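Local coordinates for protein desulfoferrodoxin (Rbo) (Treponema pallidum subsp. pallidum str. Nichols, PDB 1Y07) that reduces superoxide to hydrogen peroxide, as a class III superoxide reductase, at a mononuclear iron held by four histidines and one cysteine, at residues S67-M72 and G98-T103; E48-V53 and A115-N120; V61-G66 and A79-K84; G88-E93 and V102-T107; R36-G41 and H122-G127. One frame throughout, in Å; residues are numbered along the deposited sequence.

Contact 1 of 5, residues S67-M72 and G98-T103; sequences SVAHPM and GAPEVT. With FE (Fe (III) ion), chain H.
The loop 67-72 passes the turn ahead of strand 101-105 with its backbone closest at His-70 and Pro-100, CA to CA 6.2 Å, and no hydrogen bond joins the two segments. Pro-100, the centre of an inverse gamma turn, packs its ring against Ala-69, the carbonyl of His-70 and Met-72. CG of Pro-100 meets the methyl CB of Ala-69 at 3.8 Å and also lies against the carbonyl O of His-70. From the other end of the loop Met-72 comes across the ring obliquely, its CG 3.7 Å from CB of Pro-100. The methionine chain is bent at both chi2 (-69°) and chi3 (-71°), which curls it back beside the turn, with SD near CA and CB of Pro-100 and CE 3.8 Å from the carbonyl O of Ala-99. Its CB sits over the carbonyl O of Gly-98. On the far side of the loop the His-70 ring leads away from Pro-100. ND1 of His-70 donates to the carbonyl O of Pro-71, 2.6 Å away, on a lone pair and in the plane of the imidazole, which fixes the ring's rotation and points NE2 at the iron, 2.4 Å off. His-50, His-76, Cys-119 and His-122 complete the site. This is the four-histidine, one-cysteine iron centre of superoxide reductases, with one histidine loop packed against the sandwich edge.

Contact 2 of 5, residues E48-V53 and A115-N120; sequences EKHIPV and AYEFCN. With FE (Fe (III) ion), chain H.
Cys-119 holds SG anti to its own N (chi1 163°) and His-50 holds CG beside its N (chi1 -69°), and these torsions bring thiolate and imidazole to one iron; Glu-117, with CG between N and the carbonyl carbon and a second bend at chi2 (86°), folds its carboxyl group back toward the His-50 ring. NE2 of His-50 binds the iron at 2.3 Å and SG of Cys-119 at 2.1 Å. SG lies at the edge of the imidazole, 3.5 Å from NE2 of His-50. OE1 of Glu-117 reaches the same ring's edge, carboxyl group and ring being nearly coplanar, and stands 2.6 Å from the backbone O of His-50. Along the strand toward Ala-115, CG of Pro-52 rests on the carbonyl O of Ala-115 at 3.6 Å. ND1 of His-50 donates to the carbonyl O of Ala-46, which holds the ring's rotation. Two oxygens as close as those of Glu-117 and His-50 imply that this buried carboxyl group probably carries a proton.

Contact 3 of 5, residues V61-G66 and A79-K84; sequences VKVKVG and AWVCLK
Strands 61-65 and 79-84 belong to the two facing sheets of a beta sandwich, the immunoglobulin-like fold of this family's iron domain, and here they meet through apolar side chains alone. The strand axes pass 9.1 Å apart and run at 137° to each other, and the residues pointing inward from each sheet make the contact. Along 79-84, Trp-80 turns to the other face of its sheet, where its indole stacks with Phe-16 of the N-terminal part. Val-81 is the first to point across. Its CG1 reaches Val-63 tip to tip, 3.7 Å from CG1 of Val-63, while CG2 of Val-81 lies 4.3 Å from CG2 of Val-65. Both valines of the closer pair hold CG1 anti to the backbone N (chi1 171° in Val-81, 179° in Val-63), which turns those two methyls toward each other. Cys-82 again faces away, onto Leu-5 and Phe-7. Leu-83 then points inward: both methyls meet CG1 of Val-61, and CD1 of Leu-83 also approaches CG2 of Val-63 at 4.2 Å. Phe-104 flanks both Val-81 and Leu-83 in the same interior, and Val-65 continues it toward Glu-117 and His-70. At the Leu-83 end the fit is even, since CG1 of Val-61 stands 4.1 Å from CD1 as well as from CD2 of Leu-83.

Contact 4 of 5, residues G88-E93 and V102-T107; sequences GIQLKE and VTFALT
Lys-92 reaches across Phe-104 and Val-102 to the backbone of the other sheet. Its CB lies 4.0 Å from both CE2 of Phe-104 and CG2 of Val-102. CG comes obliquely to the phenyl ring, 3.7 Å from CE2 of Phe-104, and CD rests on CG2 of Val-102. CE nears the carbonyl O of Thr-103, and NZ of Lys-92 bonds to that oxygen at 2.9 Å, nearly in line with the C=O (163°). NZ also makes a weak hydrogen bond to Thr-107 OG1 of the second subunit. NE2 of Gln-90 donates to the carbonyl O of Ala-105 at 2.9 Å from above the carbonyl plane, and a water that accepts from N of Ala-105 probably donates to OE1 of Gln-90. The side chains of Gln-90 and Phe-104 slide past each other in opposite directions, OE1 at the ring edge near CD2, amide and ring planes 84° apart. Residues 88-91 pair antiparallel with the second subunit: a beta-sandwich edge whose sheet continues across the dimer interface.

Contact 5 of 5, residues R36-G41 and H122-G127; sequences RAVPVG and HGVWSG. With FE (Fe (III) ion), chain H.
Gly-41 lies over one face of the Trp-125 indole, its CA 3.4 Å from the centroid of the six-membered ring and almost on its normal, a CH-pi contact, with C of Gly-41 over CZ3. The imidazole of the iron ligand His-50 stacks on the opposite face. At the pyrrole end NE1 of Trp-125 donates to the carbonyl O of His-122, 3.2 Å away, a bent bond with the donor above the carbonyl plane. That histidine binds the iron through ND1 at 2.1 Å, so the indole lies between Gly-41 and two iron ligands, His-50 and His-122. The backbone holds the glycine in place: N of Gly-41 donates to the carbonyl O of Val-124 at 2.7 Å, while CA of Val-40 approaches the same oxygen at 3.1 Å as a CA-H...O contact. Val-40 keeps CG1 anti to its N (chi1 160°), laying that methyl 3.6 Å from N of Ser-126, a buried N-H with no partner in the model. CG2 of Val-38 presses tightly on CG2 of Val-124, their side chains crossing at about a right angle. His-122 and Gly-123 form a classic beta bulge opposite Cys-119, and from there strand 123-127 runs along strand 112-119 at the sheet's edge; on its other side the loop 36-41, with Val-38 also touching Phe-7 and Leu-9 of strand 5-9, links it to the N-terminal part.

The five contacts span a beta sandwich and its iron site. Contacts 1, 2 and 5 each carry part of the iron's ligand set, their centres 9 Å apart from 1 to 2 and from 2 to 5, and about 17 Å from 1 to 5. Contact 3 lies between the sheets, its centre about 7 Å from that of contact 2 and 8 Å from that of contact 4, which shares strand 101-105 with contact 1. Along the chain, contact 5 encloses contact 2, and contact 2 encloses contacts 1, 3 and 4. Segments distant in sequence converge on one metal at one end of the sandwich, while the sheet pairing between subunits is at contact 4, about 15 Å from contact 2 between centres.

Contact 1 of 5, residues S67-M72 and G98-T103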
# COMPACT_ATOMS: atom_id res chain seq x y z
N SER B 67 -1.94 -18.67 -14.28
CA SER B 67 -1.08 -19.66 -14.94
C SER B 67 -1.60 -19.79 -16.39
O SER B 67 -0.83 -20.04 -17.35
CB SER B 67 -1.18 -21.02 -14.26
OG SER B 67 -2.53 -21.44 -14.30
N VAL B 68 -2.91 -19.66 -16.54
CA VAL B 68 -3.47 -19.11 -17.78
C VAL B 68 -4.36 -17.83 -17.51
O VAL B 68 -4.95 -17.69 -16.44
CB VAL B 68 -4.20 -20.18 -18.57
CG1 VAL B 68 -3.22 -21.33 -19.02
CG2 VAL B 68 -5.40 -20.72 -17.78
N ALA B 69 -4.50 -16.95 -18.50
CA ALA B 69 -5.12 -15.62 -18.31
C ALA B 69 -6.60 -15.56 -17.87
O ALA B 69 -7.49 -16.15 -18.48
CB ALA B 69 -4.91 -14.75 -19.56
N HIS B 70 -6.83 -14.77 -16.82
CA HIS B 70 -8.15 -14.38 -16.35
C HIS B 70 -8.78 -13.34 -17.27
O HIS B 70 -8.07 -12.51 -17.82
CB HIS B 70 -8.03 -13.77 -14.95
CG HIS B 70 -9.34 -13.51 -14.27
ND1 HIS B 70 -10.17 -12.46 -14.61
CD2 HIS B 70 -9.96 -14.16 -13.26
CE1 HIS B 70 -11.24 -12.47 -13.84
NE2 HIS B 70 -11.13 -13.49 -13.01
N PRO B 71 -10.10 -13.36 -17.38
CA PRO B 71 -10.85 -12.30 -18.06
C PRO B 71 -10.53 -10.88 -17.61
O PRO B 71 -10.38 -10.61 -16.43
CB PRO B 71 -12.30 -12.64 -17.72
CG PRO B 71 -12.31 -14.09 -17.57
CD PRO B 71 -10.99 -14.45 -16.94
N MET B 72 -10.43 -9.99 -18.58
CA MET B 72 -10.38 -8.57 -18.35
C MET B 72 -11.46 -7.89 -19.21
O MET B 72 -11.17 -7.33 -20.30
CB MET B 72 -8.97 -8.07 -18.67
CG MET B 72 -7.87 -8.64 -17.79
SD MET B 72 -7.97 -8.04 -16.12
CE MET B 72 -7.48 -6.41 -16.30
N GLY B 98 -6.69 -3.90 -20.48
CA GLY B 98 -5.36 -4.42 -20.71
C GLY B 98 -5.32 -5.89 -20.35
O GLY B 98 -6.36 -6.56 -20.20
N ALA B 99 -4.11 -6.40 -20.14
CA ALA B 99 -3.96 -7.80 -19.80
C ALA B 99 -4.08 -7.97 -18.28
O ALA B 99 -3.91 -7.00 -17.51
CB ALA B 99 -2.62 -8.25 -20.26
N PRO B 100 -4.31 -9.20 -17.84
CA PRO B 100 -4.38 -9.48 -16.40
C PRO B 100 -2.99 -9.64 -15.84
O PRO B 100 -2.64 -10.70 -15.39
CB PRO B 100 -5.17 -10.80 -16.35
CG PRO B 100 -4.75 -11.49 -17.61
CD PRO B 100 -4.55 -10.41 -18.65
N GLU B 101 -2.15 -8.61 -15.97
CA GLU B 101 -0.79 -8.63 -15.45
C GLU B 101 -0.32 -7.23 -15.12
O GLU B 101 -0.77 -6.26 -15.71
CB GLU B 101 0.17 -9.24 -16.48
CG GLU B 101 0.25 -8.44 -17.73
CD GLU B 101 1.47 -8.80 -18.57
OE1 GLU B 101 1.49 -9.88 -19.12
OE2 GLU B 101 2.40 -7.95 -18.68
N VAL B 102 0.62 -7.14 -14.21
CA VAL B 102 1.24 -5.85 -13.86
C VAL B 102 2.63 -6.11 -13.29
O VAL B 102 2.90 -7.18 -12.81
CB VAL B 102 0.34 -5.09 -12.86
CG1 VAL B 102 0.43 -5.71 -11.47
CG2 VAL B 102 0.60 -3.57 -12.91
N THR B 103 3.51 -5.14 -13.39
CA THR B 103 4.84 -5.28 -12.92
C THR B 103 5.11 -4.23 -11.83
O THR B 103 4.62 -3.10 -11.89
CB THR B 103 5.79 -5.04 -14.04
OG1 THR B 103 5.51 -6.02 -15.06
CG2 THR B 103 7.29 -5.26 -13.61
FE FE H . -12.97 -13.84 -11.54

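Contact 2 of 5, residues E48-V53 and A115-N120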
# COMPACT_ATOMS: atom_id res chain seq x y z
N GLU B 48 -6.90 -21.90 -11.29
CA GLU B 48 -6.22 -21.68 -12.57
C GLU B 48 -6.31 -20.23 -13.08
O GLU B 48 -5.34 -19.70 -13.61
CB GLU B 48 -6.75 -22.63 -13.65
CG GLU B 48 -6.18 -24.04 -13.56
CD GLU B 48 -6.56 -24.93 -14.74
OE1 GLU B 48 -6.81 -24.41 -15.87
OE2 GLU B 48 -6.62 -26.16 -14.54
N LYS B 49 -7.50 -19.63 -12.97
CA LYS B 49 -7.73 -18.30 -13.49
C LYS B 49 -7.49 -17.23 -12.41
O LYS B 49 -7.54 -16.04 -12.73
CB LYS B 49 -9.15 -18.17 -14.06
CG LYS B 49 -9.33 -18.74 -15.49
CD LYS B 49 -10.70 -19.42 -15.67
CE LYS B 49 -11.55 -18.78 -16.77
NZ LYS B 49 -11.28 -19.30 -18.14
N HIS B 50 -7.21 -17.62 -11.16
CA HIS B 50 -7.16 -16.62 -10.07
C HIS B 50 -5.90 -16.54 -9.22
O HIS B 50 -5.62 -15.46 -8.70
CB HIS B 50 -8.40 -16.70 -9.13
CG HIS B 50 -9.68 -16.26 -9.78
ND1 HIS B 50 -10.52 -17.14 -10.44
CD2 HIS B 50 -10.23 -15.02 -9.93
CE1 HIS B 50 -11.54 -16.46 -10.95
NE2 HIS B 50 -11.35 -15.16 -10.70
N ILE B 51 -5.14 -17.63 -9.06
CA ILE B 51 -3.88 -17.55 -8.30
C ILE B 51 -2.79 -16.75 -9.05
O ILE B 51 -2.44 -17.12 -10.17
CB ILE B 51 -3.35 -18.94 -7.91
CG1 ILE B 51 -4.30 -19.58 -6.91
CG2 ILE B 51 -1.91 -18.85 -7.38
CD1 ILE B 51 -3.84 -20.85 -6.43
N PRO B 52 -2.24 -15.71 -8.42
CA PRO B 52 -1.19 -14.90 -9.04
C PRO B 52 0.10 -15.70 -9.21
O PRO B 52 0.52 -16.45 -8.30
CB PRO B 52 -1.02 -13.69 -8.07
CG PRO B 52 -1.67 -14.04 -6.87
CD PRO B 52 -2.56 -15.22 -7.08
N VAL B 53 0.67 -15.61 -10.42
CA VAL B 53 1.96 -16.16 -10.74
C VAL B 53 2.97 -15.03 -10.69
O VAL B 53 2.79 -14.02 -11.35
CB VAL B 53 1.95 -16.83 -12.17
CG1 VAL B 53 3.37 -17.13 -12.69
CG2 VAL B 53 1.10 -18.10 -12.17
N ALA B 115 2.13 -12.22 -3.39
CA ALA B 115 1.27 -11.42 -4.24
C ALA B 115 -0.17 -11.77 -3.96
O ALA B 115 -0.46 -12.91 -3.64
CB ALA B 115 1.59 -11.65 -5.71
N TYR B 116 -1.06 -10.78 -4.14
CA TYR B 116 -2.50 -10.87 -3.89
C TYR B 116 -3.20 -10.19 -5.04
O TYR B 116 -2.73 -9.19 -5.50
CB TYR B 116 -2.91 -10.19 -2.57
CG TYR B 116 -2.07 -10.57 -1.37
CD1 TYR B 116 -0.82 -10.01 -1.20
CD2 TYR B 116 -2.50 -11.53 -0.45
CE1 TYR B 116 -0.01 -10.34 -0.12
CE2 TYR B 116 -1.71 -11.86 0.65
CZ TYR B 116 -0.45 -11.26 0.78
OH TYR B 116 0.42 -11.58 1.82
N GLU B 117 -4.29 -10.77 -5.55
CA GLU B 117 -5.09 -10.16 -6.65
C GLU B 117 -6.54 -10.19 -6.27
O GLU B 117 -6.99 -11.13 -5.62
CB GLU B 117 -4.86 -10.85 -8.00
CG GLU B 117 -5.40 -12.27 -8.09
CD GLU B 117 -6.88 -12.39 -8.49
OE1 GLU B 117 -7.39 -13.53 -8.59
OE2 GLU B 117 -7.56 -11.38 -8.68
N PHE B 118 -7.28 -9.16 -6.64
CA PHE B 118 -8.72 -9.10 -6.43
C PHE B 118 -9.50 -9.17 -7.75
O PHE B 118 -9.34 -8.32 -8.62
CB PHE B 118 -9.10 -7.77 -5.72
CG PHE B 118 -10.61 -7.62 -5.50
CD1 PHE B 118 -11.28 -8.46 -4.64
CD2 PHE B 118 -11.33 -6.62 -6.14
CE1 PHE B 118 -12.65 -8.33 -4.46
CE2 PHE B 118 -12.71 -6.49 -5.94
CZ PHE B 118 -13.35 -7.33 -5.11
N CYS B 119 -10.37 -10.18 -7.85
CA CYS B 119 -11.32 -10.27 -8.95
C CYS B 119 -12.68 -9.71 -8.48
O CYS B 119 -13.14 -9.98 -7.38
CB CYS B 119 -11.45 -11.71 -9.41
SG CYS B 119 -12.94 -12.02 -10.41
N ASN B 120 -13.33 -8.93 -9.32
CA ASN B 120 -14.53 -8.22 -8.90
C ASN B 120 -15.67 -9.20 -8.62
O ASN B 120 -16.55 -8.92 -7.80
CB ASN B 120 -14.93 -7.18 -9.94
CG ASN B 120 -15.75 -7.76 -11.06
OD1 ASN B 120 -15.25 -8.58 -11.85
ND2 ASN B 120 -16.99 -7.32 -11.16
FE FE H . -12.97 -13.84 -11.54

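Contact 3 of 5, residues V61-G66 and A79-K84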
# COMPACT_ATOMS: atom_id res chain seq x y z
N VAL B 61 9.29 -7.38 -10.70
CA VAL B 61 8.44 -8.52 -10.34
C VAL B 61 7.20 -8.38 -11.17
O VAL B 61 6.44 -7.40 -11.00
CB VAL B 61 8.04 -8.45 -8.85
CG1 VAL B 61 7.02 -9.56 -8.51
CG2 VAL B 61 9.26 -8.51 -7.93
N LYS B 62 6.96 -9.31 -12.08
CA LYS B 62 5.77 -9.31 -12.90
C LYS B 62 4.80 -10.25 -12.25
O LYS B 62 5.18 -11.36 -11.85
CB LYS B 62 6.10 -9.80 -14.30
CG LYS B 62 4.97 -9.72 -15.34
CD LYS B 62 5.37 -10.48 -16.60
CE LYS B 62 5.53 -9.57 -17.82
NZ LYS B 62 5.29 -10.35 -19.09
N VAL B 63 3.57 -9.81 -12.11
CA VAL B 63 2.52 -10.66 -11.56
C VAL B 63 1.46 -10.94 -12.60
O VAL B 63 0.89 -10.03 -13.15
CB VAL B 63 1.85 -10.05 -10.34
CG1 VAL B 63 0.76 -10.99 -9.86
CG2 VAL B 63 2.92 -9.76 -9.24
N LYS B 64 1.19 -12.21 -12.88
CA LYS B 64 0.22 -12.60 -13.92
C LYS B 64 -0.95 -13.37 -13.29
O LYS B 64 -0.71 -14.23 -12.46
CB LYS B 64 0.84 -13.52 -14.98
CG LYS B 64 2.24 -13.19 -15.51
CD LYS B 64 2.67 -14.27 -16.51
CE LYS B 64 1.90 -14.12 -17.79
NZ LYS B 64 1.78 -12.69 -18.19
N VAL B 65 -2.19 -13.04 -13.66
CA VAL B 65 -3.36 -13.62 -13.01
C VAL B 65 -3.93 -14.53 -14.06
O VAL B 65 -4.50 -14.08 -15.06
CB VAL B 65 -4.33 -12.57 -12.41
CG1 VAL B 65 -5.50 -13.24 -11.65
CG2 VAL B 65 -3.55 -11.70 -11.45
N GLY B 66 -3.74 -15.81 -13.76
CA GLY B 66 -3.40 -16.79 -14.73
C GLY B 66 -2.01 -17.43 -14.77
O GLY B 66 -1.06 -16.85 -15.32
N ALA B 79 -9.10 -6.37 -10.64
CA ALA B 79 -9.13 -4.95 -10.26
C ALA B 79 -7.77 -4.42 -9.92
O ALA B 79 -7.39 -3.33 -10.33
CB ALA B 79 -10.03 -4.78 -9.11
N TRP B 80 -7.01 -5.21 -9.17
CA TRP B 80 -5.73 -4.76 -8.64
C TRP B 80 -4.89 -5.96 -8.22
O TRP B 80 -5.42 -7.08 -8.03
CB TRP B 80 -5.90 -3.71 -7.51
CG TRP B 80 -6.82 -4.10 -6.34
CD1 TRP B 80 -8.08 -3.63 -6.11
CD2 TRP B 80 -6.53 -5.01 -5.26
NE1 TRP B 80 -8.61 -4.19 -4.97
CE2 TRP B 80 -7.69 -5.05 -4.42
CE3 TRP B 80 -5.44 -5.83 -4.92
CZ2 TRP B 80 -7.77 -5.85 -3.30
CZ3 TRP B 80 -5.52 -6.63 -3.80
CH2 TRP B 80 -6.66 -6.61 -2.99
N VAL B 81 -3.60 -5.73 -8.06
CA VAL B 81 -2.65 -6.68 -7.53
C VAL B 81 -1.88 -5.94 -6.44
O VAL B 81 -1.48 -4.77 -6.63
CB VAL B 81 -1.65 -7.19 -8.62
CG1 VAL B 81 -0.53 -8.01 -8.01
CG2 VAL B 81 -2.43 -7.96 -9.70
N CYS B 82 -1.69 -6.60 -5.32
CA CYS B 82 -0.92 -6.10 -4.18
C CYS B 82 0.30 -7.02 -4.00
O CYS B 82 0.18 -8.23 -4.09
CB CYS B 82 -1.80 -6.08 -2.94
SG CYS B 82 -0.97 -5.68 -1.40
N LEU B 83 1.46 -6.44 -3.73
CA LEU B 83 2.68 -7.16 -3.50
C LEU B 83 3.17 -6.85 -2.13
O LEU B 83 3.29 -5.68 -1.76
CB LEU B 83 3.73 -6.70 -4.51
CG LEU B 83 4.88 -7.64 -4.79
CD1 LEU B 83 4.45 -8.91 -5.38
CD2 LEU B 83 5.92 -6.90 -5.64
N LYS B 84 3.40 -7.89 -1.35
CA LYS B 84 4.09 -7.72 -0.10
C LYS B 84 5.54 -8.12 -0.34
O LYS B 84 5.79 -9.15 -0.93
CB LYS B 84 3.50 -8.61 1.01
CG LYS B 84 4.40 -8.53 2.25
CD LYS B 84 3.80 -9.14 3.48
CE LYS B 84 3.79 -10.61 3.46
NZ LYS B 84 3.26 -11.09 4.77

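Contact 4 of 5, residues G88-E93 and V102-T107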
# COMPACT_ATOMS: atom_id res chain seq x y z
N GLY B 88 8.42 -3.63 2.33
CA GLY B 88 7.18 -2.91 2.21
C GLY B 88 6.05 -3.58 1.46
O GLY B 88 5.97 -4.81 1.36
N ILE B 89 5.13 -2.76 0.98
CA ILE B 89 3.94 -3.22 0.24
C ILE B 89 3.78 -2.29 -0.96
O ILE B 89 4.20 -1.12 -0.92
CB ILE B 89 2.61 -3.27 1.08
CG1 ILE B 89 2.19 -1.89 1.59
CG2 ILE B 89 2.70 -4.33 2.17
CD1 ILE B 89 0.86 -1.88 2.21
N GLN B 90 3.15 -2.82 -2.00
CA GLN B 90 2.74 -2.05 -3.17
C GLN B 90 1.37 -2.50 -3.63
O GLN B 90 0.97 -3.63 -3.41
CB GLN B 90 3.67 -2.28 -4.34
CG GLN B 90 5.09 -2.02 -3.97
CD GLN B 90 6.01 -1.80 -5.23
OE1 GLN B 90 5.61 -1.15 -6.13
NE2 GLN B 90 7.22 -2.37 -5.20
N LEU B 91 0.65 -1.59 -4.26
CA LEU B 91 -0.59 -1.95 -4.87
C LEU B 91 -0.76 -1.16 -6.14
O LEU B 91 -0.49 0.04 -6.18
CB LEU B 91 -1.75 -1.81 -3.90
CG LEU B 91 -3.15 -2.32 -4.33
CD1 LEU B 91 -4.01 -2.70 -3.13
CD2 LEU B 91 -3.76 -1.26 -5.15
N LYS B 92 -1.11 -1.86 -7.21
CA LYS B 92 -1.44 -1.21 -8.48
C LYS B 92 -2.76 -1.72 -8.99
O LYS B 92 -3.01 -2.94 -9.05
CB LYS B 92 -0.35 -1.53 -9.55
CG LYS B 92 1.00 -0.88 -9.29
CD LYS B 92 2.04 -1.15 -10.38
CE LYS B 92 3.18 -0.16 -10.36
NZ LYS B 92 4.08 -0.32 -11.46
N GLU B 93 -3.62 -0.80 -9.39
CA GLU B 93 -4.85 -1.16 -10.08
C GLU B 93 -4.50 -1.53 -11.52
O GLU B 93 -3.57 -1.01 -12.10
CB GLU B 93 -5.85 -0.02 -10.02
CG GLU B 93 -6.26 0.26 -8.60
CD GLU B 93 -7.21 1.44 -8.39
OE1 GLU B 93 -7.31 2.30 -9.29
OE2 GLU B 93 -7.84 1.53 -7.29
N VAL B 102 0.62 -7.14 -14.21
CA VAL B 102 1.24 -5.85 -13.86
C VAL B 102 2.63 -6.11 -13.29
O VAL B 102 2.90 -7.18 -12.81
CB VAL B 102 0.34 -5.09 -12.86
CG1 VAL B 102 0.43 -5.71 -11.47
CG2 VAL B 102 0.60 -3.57 -12.91
N THR B 103 3.51 -5.14 -13.39
CA THR B 103 4.84 -5.28 -12.92
C THR B 103 5.11 -4.23 -11.83
O THR B 103 4.62 -3.10 -11.89
CB THR B 103 5.79 -5.04 -14.04
OG1 THR B 103 5.51 -6.02 -15.06
CG2 THR B 103 7.29 -5.26 -13.61
N PHE B 104 5.88 -4.64 -10.84
CA PHE B 104 6.32 -3.79 -9.76
C PHE B 104 7.83 -3.73 -9.83
O PHE B 104 8.45 -4.70 -10.26
CB PHE B 104 5.93 -4.45 -8.46
CG PHE B 104 4.44 -4.61 -8.30
CD1 PHE B 104 3.82 -5.78 -8.69
CD2 PHE B 104 3.69 -3.62 -7.72
CE1 PHE B 104 2.43 -5.96 -8.55
CE2 PHE B 104 2.30 -3.82 -7.55
CZ PHE B 104 1.69 -4.97 -7.99
N ALA B 105 8.42 -2.65 -9.34
CA ALA B 105 9.86 -2.53 -9.17
C ALA B 105 10.29 -2.49 -7.71
O ALA B 105 9.55 -1.89 -6.86
CB ALA B 105 10.31 -1.25 -9.88
N LEU B 106 11.42 -3.12 -7.40
CA LEU B 106 11.99 -3.23 -6.07
C LEU B 106 13.33 -2.55 -6.03
O LEU B 106 14.04 -2.49 -7.04
CB LEU B 106 12.08 -4.75 -5.66
CG LEU B 106 10.79 -5.39 -5.07
CD1 LEU B 106 9.58 -5.33 -6.03
CD2 LEU B 106 11.05 -6.83 -4.58
N THR B 107 13.70 -2.03 -4.88
CA THR B 107 15.04 -1.59 -4.62
C THR B 107 15.95 -2.84 -4.43
O THR B 107 15.49 -3.96 -4.18
CB THR B 107 15.14 -0.67 -3.46
OG1 THR B 107 14.47 -1.24 -2.32
CG2 THR B 107 14.36 0.63 -3.74
O HOH W 1 7.04 -0.22 -8.33

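Contact 5 of 5, residues R36-G41 and H122-G127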
# COMPACT_ATOMS: atom_id res chain seq x y z
N ARG B 36 -15.91 -6.50 6.47
CA ARG B 36 -15.08 -7.46 7.17
C ARG B 36 -13.93 -7.88 6.27
O ARG B 36 -14.01 -7.80 5.07
CB ARG B 36 -15.87 -8.73 7.56
CG ARG B 36 -17.15 -8.50 8.36
CD ARG B 36 -16.91 -8.11 9.80
NE ARG B 36 -18.15 -7.74 10.48
CZ ARG B 36 -18.22 -7.45 11.78
NH1 ARG B 36 -19.39 -7.11 12.32
NH2 ARG B 36 -17.14 -7.51 12.54
N ALA B 37 -12.86 -8.42 6.86
CA ALA B 37 -11.74 -8.89 6.04
C ALA B 37 -12.24 -9.96 5.10
O ALA B 37 -12.88 -10.96 5.52
CB ALA B 37 -10.66 -9.45 6.94
N VAL B 38 -12.02 -9.74 3.80
CA VAL B 38 -12.40 -10.75 2.81
C VAL B 38 -11.47 -11.99 2.93
O VAL B 38 -10.32 -11.88 3.31
CB VAL B 38 -12.39 -10.17 1.37
CG1 VAL B 38 -13.31 -8.97 1.24
CG2 VAL B 38 -11.01 -9.80 0.97
N PRO B 39 -11.97 -13.19 2.68
CA PRO B 39 -11.07 -14.34 2.66
C PRO B 39 -10.23 -14.37 1.38
O PRO B 39 -10.56 -13.70 0.39
CB PRO B 39 -12.04 -15.50 2.71
CG PRO B 39 -13.22 -15.01 2.02
CD PRO B 39 -13.37 -13.57 2.43
N VAL B 40 -9.14 -15.10 1.42
CA VAL B 40 -8.46 -15.47 0.20
C VAL B 40 -9.09 -16.75 -0.32
O VAL B 40 -9.42 -17.65 0.49
CB VAL B 40 -6.96 -15.71 0.44
CG1 VAL B 40 -6.35 -16.54 -0.69
CG2 VAL B 40 -6.22 -14.36 0.55
N GLY B 41 -9.25 -16.87 -1.64
CA GLY B 41 -9.87 -18.06 -2.23
C GLY B 41 -9.08 -19.33 -1.95
O GLY B 41 -7.84 -19.32 -1.92
N HIS B 122 -14.87 -12.83 -8.01
CA HIS B 122 -14.39 -14.00 -7.25
C HIS B 122 -13.55 -13.64 -5.99
O HIS B 122 -13.10 -14.54 -5.25
CB HIS B 122 -13.57 -14.95 -8.15
CG HIS B 122 -14.36 -15.58 -9.26
ND1 HIS B 122 -14.41 -15.06 -10.53
CD2 HIS B 122 -15.12 -16.70 -9.28
CE1 HIS B 122 -15.17 -15.83 -11.29
NE2 HIS B 122 -15.61 -16.83 -10.55
N GLY B 123 -13.34 -12.36 -5.72
CA GLY B 123 -12.63 -11.96 -4.51
C GLY B 123 -11.10 -12.06 -4.54
O GLY B 123 -10.48 -12.09 -5.61
N VAL B 124 -10.47 -12.11 -3.36
CA VAL B 124 -9.01 -12.07 -3.31
C VAL B 124 -8.39 -13.47 -3.33
O VAL B 124 -8.92 -14.40 -2.70
CB VAL B 124 -8.50 -11.34 -2.05
CG1 VAL B 124 -6.96 -11.24 -2.09
CG2 VAL B 124 -9.17 -9.97 -1.91
N TRP B 125 -7.25 -13.56 -4.00
CA TRP B 125 -6.40 -14.75 -4.12
C TRP B 125 -4.90 -14.44 -3.94
O TRP B 125 -4.38 -13.43 -4.45
CB TRP B 125 -6.61 -15.42 -5.50
CG TRP B 125 -8.03 -15.82 -5.74
CD1 TRP B 125 -9.08 -15.00 -6.06
CD2 TRP B 125 -8.57 -17.13 -5.61
NE1 TRP B 125 -10.24 -15.73 -6.16
CE2 TRP B 125 -9.96 -17.04 -5.89
CE3 TRP B 125 -8.02 -18.37 -5.32
CZ2 TRP B 125 -10.80 -18.16 -5.88
CZ3 TRP B 125 -8.85 -19.48 -5.29
CH2 TRP B 125 -10.23 -19.37 -5.57
N SER B 126 -4.19 -15.31 -3.24
CA SER B 126 -2.77 -15.12 -3.05
C SER B 126 -1.86 -16.18 -3.69
O SER B 126 -2.22 -17.35 -3.83
CB SER B 126 -2.45 -15.02 -1.57
OG SER B 126 -2.65 -16.22 -0.89
N GLY B 127 -0.66 -15.74 -4.08
CA GLY B 127 0.33 -16.58 -4.71
C GLY B 127 1.76 -16.11 -4.47
O GLY B 127 1.99 -14.94 -4.13
FE FE H . -12.97 -13.84 -11.54